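Long-range contact in mandelate racemase/muconate lactonizing enzyme (Polaromonas sp., PDB 2OG9), which probably racemises or otherwise isomerises a carboxylate substrate such as mandelate, as a TIM-barrel member of the enolase superfamily: residues L142-N153 and A325-H336. Residues are numbered along the deposited sequence; the frame is centred on the assembly and turned at random.
Sequences LGSYRDSVRCYN and AAAYPREPWVEH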
# COMPACT_ATOMS: atom_id res chain seq x y z
N LEU A 142 23.83 -21.80 21.60
CA LEU A 142 23.16 -20.96 20.61
C LEU A 142 24.18 -20.15 19.82
O LEU A 142 23.97 -19.84 18.65
CB LEU A 142 22.20 -20.01 21.30
CG LEU A 142 21.02 -20.61 22.06
CD1 LEU A 142 20.25 -19.49 22.75
CD2 LEU A 142 20.12 -21.38 21.09
N GLY A 143 25.29 -19.81 20.49
CA GLY A 143 26.32 -19.00 19.88
C GLY A 143 26.13 -17.60 20.44
O GLY A 143 25.06 -17.02 20.28
N SER A 144 27.14 -17.05 21.11
CA SER A 144 26.97 -15.73 21.70
C SER A 144 27.74 -14.62 20.99
O SER A 144 28.64 -14.87 20.20
CB SER A 144 27.36 -15.75 23.18
OG SER A 144 28.75 -15.96 23.32
N TYR A 145 27.35 -13.38 21.29
CA TYR A 145 27.99 -12.20 20.72
C TYR A 145 28.73 -11.44 21.81
O TYR A 145 29.52 -10.54 21.53
CB TYR A 145 26.94 -11.28 20.11
CG TYR A 145 26.49 -11.69 18.73
CD1 TYR A 145 27.18 -11.26 17.60
CD2 TYR A 145 25.37 -12.51 18.55
CE1 TYR A 145 26.76 -11.63 16.32
CE2 TYR A 145 24.95 -12.88 17.28
CZ TYR A 145 25.65 -12.43 16.17
OH TYR A 145 25.24 -12.78 14.91
N ARG A 146 28.46 -11.81 23.06
CA ARG A 146 29.08 -11.14 24.20
C ARG A 146 29.12 -12.05 25.42
O ARG A 146 28.32 -12.98 25.54
CB ARG A 146 28.28 -9.87 24.53
CG ARG A 146 26.80 -10.14 24.87
CD ARG A 146 25.97 -8.84 24.82
NE ARG A 146 25.96 -8.27 23.48
CZ ARG A 146 25.19 -8.70 22.48
NH1 ARG A 146 24.35 -9.71 22.66
NH2 ARG A 146 25.28 -8.14 21.28
N ASP A 147 30.05 -11.79 26.33
CA ASP A 147 30.17 -12.60 27.53
C ASP A 147 29.50 -11.96 28.74
O ASP A 147 29.51 -12.51 29.83
CB ASP A 147 31.64 -12.91 27.81
CG ASP A 147 32.28 -13.73 26.71
OD1 ASP A 147 31.63 -14.67 26.21
OD2 ASP A 147 33.44 -13.43 26.33
N SER A 148 28.91 -10.78 28.54
CA SER A 148 28.21 -10.08 29.61
C SER A 148 27.16 -9.19 28.94
O SER A 148 27.35 -8.77 27.80
CB SER A 148 29.18 -9.23 30.44
OG SER A 148 29.70 -8.16 29.69
N VAL A 149 26.07 -8.91 29.64
CA VAL A 149 24.96 -8.13 29.10
C VAL A 149 24.60 -6.90 29.95
O VAL A 149 24.56 -6.99 31.18
CB VAL A 149 23.70 -9.02 28.97
CG1 VAL A 149 22.54 -8.22 28.41
CG2 VAL A 149 24.01 -10.22 28.06
N ARG A 150 24.33 -5.77 29.30
CA ARG A 150 23.96 -4.56 30.03
C ARG A 150 22.77 -4.90 30.92
O ARG A 150 21.84 -5.58 30.49
CB ARG A 150 23.57 -3.43 29.07
CG ARG A 150 24.64 -3.06 28.05
CD ARG A 150 24.38 -1.67 27.47
NE ARG A 150 24.64 -0.61 28.45
CZ ARG A 150 24.62 0.69 28.17
NH1 ARG A 150 24.37 1.11 26.94
NH2 ARG A 150 24.89 1.58 29.12
N CYS A 151 22.79 -4.44 32.17
CA CYS A 151 21.68 -4.71 33.07
C CYS A 151 21.20 -3.45 33.76
O CYS A 151 21.90 -2.43 33.81
CB CYS A 151 22.10 -5.75 34.13
SG CYS A 151 23.38 -5.18 35.30
N TYR A 152 19.99 -3.52 34.30
CA TYR A 152 19.37 -2.41 35.00
C TYR A 152 18.44 -3.00 36.05
O TYR A 152 18.12 -4.19 36.00
CB TYR A 152 18.56 -1.57 34.02
CG TYR A 152 17.39 -2.30 33.39
CD1 TYR A 152 16.10 -2.19 33.91
CD2 TYR A 152 17.57 -3.12 32.28
CE1 TYR A 152 15.02 -2.87 33.34
CE2 TYR A 152 16.50 -3.81 31.70
CZ TYR A 152 15.23 -3.68 32.23
OH TYR A 152 14.17 -4.36 31.67
N ASN A 153 18.02 -2.17 37.00
CA ASN A 153 17.10 -2.63 38.03
C ASN A 153 16.22 -1.48 38.51
O ASN A 153 16.43 -0.32 38.12
CB ASN A 153 17.88 -3.26 39.20
CG ASN A 153 18.44 -2.24 40.19
OD1 ASN A 153 18.57 -1.05 39.89
ND2 ASN A 153 18.78 -2.72 41.38
N ALA A 325 19.79 -13.30 25.62
CA ALA A 325 20.25 -11.96 25.27
C ALA A 325 21.68 -12.00 24.74
O ALA A 325 22.05 -11.24 23.84
CB ALA A 325 20.18 -11.04 26.49
N ALA A 326 22.50 -12.89 25.28
CA ALA A 326 23.89 -13.00 24.84
C ALA A 326 23.96 -13.42 23.38
O ALA A 326 24.92 -13.09 22.67
CB ALA A 326 24.63 -14.01 25.71
N ALA A 327 22.94 -14.14 22.92
CA ALA A 327 22.89 -14.62 21.55
C ALA A 327 22.31 -13.64 20.52
O ALA A 327 22.28 -13.95 19.33
CB ALA A 327 22.10 -15.94 21.51
N TYR A 328 21.84 -12.48 20.97
CA TYR A 328 21.27 -11.49 20.04
C TYR A 328 22.38 -10.63 19.44
O TYR A 328 23.27 -10.18 20.16
CB TYR A 328 20.25 -10.61 20.77
CG TYR A 328 19.30 -9.86 19.85
CD1 TYR A 328 18.33 -10.54 19.11
CD2 TYR A 328 19.38 -8.47 19.72
CE1 TYR A 328 17.45 -9.85 18.27
CE2 TYR A 328 18.51 -7.78 18.88
CZ TYR A 328 17.55 -8.47 18.15
OH TYR A 328 16.70 -7.79 17.31
N PRO A 329 22.35 -10.38 18.12
CA PRO A 329 23.36 -9.58 17.41
C PRO A 329 23.63 -8.19 17.97
O PRO A 329 24.78 -7.76 18.07
CB PRO A 329 22.82 -9.53 15.98
CG PRO A 329 22.02 -10.81 15.87
CD PRO A 329 21.30 -10.85 17.19
N ARG A 330 22.57 -7.46 18.32
CA ARG A 330 22.73 -6.10 18.85
C ARG A 330 22.67 -6.04 20.37
O ARG A 330 21.95 -6.82 20.99
CB ARG A 330 21.66 -5.18 18.25
CG ARG A 330 21.89 -4.83 16.78
CD ARG A 330 20.80 -3.91 16.27
NE ARG A 330 19.57 -4.62 15.95
CZ ARG A 330 19.42 -5.40 14.88
NH1 ARG A 330 20.42 -5.55 14.02
NH2 ARG A 330 18.27 -6.01 14.65
N GLU A 331 23.42 -5.11 20.95
CA GLU A 331 23.48 -4.96 22.41
C GLU A 331 22.13 -4.87 23.10
O GLU A 331 21.43 -3.86 23.00
CB GLU A 331 24.32 -3.73 22.78
CG GLU A 331 25.82 -3.92 22.64
CD GLU A 331 26.39 -4.91 23.64
OE1 GLU A 331 26.12 -4.75 24.85
OE2 GLU A 331 27.11 -5.85 23.22
N PRO A 332 21.74 -5.92 23.84
CA PRO A 332 20.46 -5.93 24.55
C PRO A 332 20.59 -5.41 25.99
O PRO A 332 21.68 -5.03 26.43
CB PRO A 332 20.07 -7.40 24.52
CG PRO A 332 21.40 -8.07 24.72
CD PRO A 332 22.34 -7.27 23.83
N TRP A 333 19.46 -5.36 26.68
CA TRP A 333 19.41 -4.96 28.08
C TRP A 333 18.62 -6.05 28.80
O TRP A 333 17.64 -6.56 28.25
CB TRP A 333 18.65 -3.64 28.28
CG TRP A 333 19.41 -2.38 27.98
CD1 TRP A 333 19.46 -1.71 26.79
CD2 TRP A 333 20.15 -1.59 28.92
NE1 TRP A 333 20.18 -0.54 26.93
CE2 TRP A 333 20.62 -0.44 28.23
CE3 TRP A 333 20.46 -1.73 30.28
CZ2 TRP A 333 21.38 0.55 28.85
CZ3 TRP A 333 21.23 -0.74 30.90
CH2 TRP A 333 21.68 0.39 30.18
N VAL A 334 19.05 -6.43 30.00
CA VAL A 334 18.34 -7.44 30.78
C VAL A 334 18.15 -6.88 32.19
O VAL A 334 19.07 -6.26 32.74
CB VAL A 334 19.14 -8.77 30.87
CG1 VAL A 334 18.47 -9.71 31.86
CG2 VAL A 334 19.22 -9.42 29.50
N GLU A 335 16.98 -7.09 32.77
CA GLU A 335 16.69 -6.60 34.12
C GLU A 335 17.24 -7.53 35.18
O GLU A 335 17.03 -8.76 35.12
CB GLU A 335 15.17 -6.43 34.32
CG GLU A 335 14.80 -6.07 35.75
CD GLU A 335 13.33 -5.80 35.91
OE1 GLU A 335 12.52 -6.54 35.31
OE2 GLU A 335 12.97 -4.85 36.64
N HIS A 336 17.99 -6.96 36.12
CA HIS A 336 18.53 -7.73 37.21
C HIS A 336 17.59 -7.65 38.38
O HIS A 336 17.56 -6.64 39.10
CB HIS A 336 19.89 -7.22 37.70
CG HIS A 336 20.37 -7.88 38.95
ND1 HIS A 336 19.81 -7.63 40.19
CD2 HIS A 336 21.35 -8.78 39.15
CE1 HIS A 336 20.45 -8.34 41.10
NE2 HIS A 336 21.39 -9.05 40.50
O HOH W 1 27.32 -6.21 20.61
O HOH W 2 24.28 -5.97 26.36
O HOH W 3 15.04 -6.20 29.70
O HOH W 4 18.30 -5.77 41.56
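The carbonyl O of Y328 is gripped end-on by both terminal nitrogens of R146, NH1 at 2.8 Å and NH2 at 3.1 Å, Y328 O lying in the guanidinium plane and both donors in its carbonyl plane. The R146 chain bends at chi3 (63°), which turns NE to E331 in a hydrogen-bonded salt bridge: R146 NE comes to E331 OE2, 2.7 Å away, from above the carboxylate plane, the two flat groups 80° apart. P332 CD lies over one guanidinium face, and a water links NH2 to the same OE2. Through its other oxygen, OE1, E331 also bridges to R354. Next door, P329 CA sits 3.7 Å from the centroid of the Y145 ring, a CH-pi contact, while Y145 N bonds to A326 O. Strands 148-152 and 333-335, first and last of the (β/α)7β barrel, close it in parallel through V334 N to R150 O (3.0 Å) and Y152 N to V334 O (3.3 Å); H336 N to Y152 O (2.8 Å) continues the pairing just beyond. R150 lies over the W333 ring, R150 CZ to W333 CZ2 3.3 Å, planes 27° apart. A methionine in place of R146 would probably leave the Y328 carbonyl without its two N-H donors and E331 OE2 without its positive mate. One buried cation thus pins the loop after helix 318-326 beside the barrel seam, its charge probably offset in part by E331, which R354 shares.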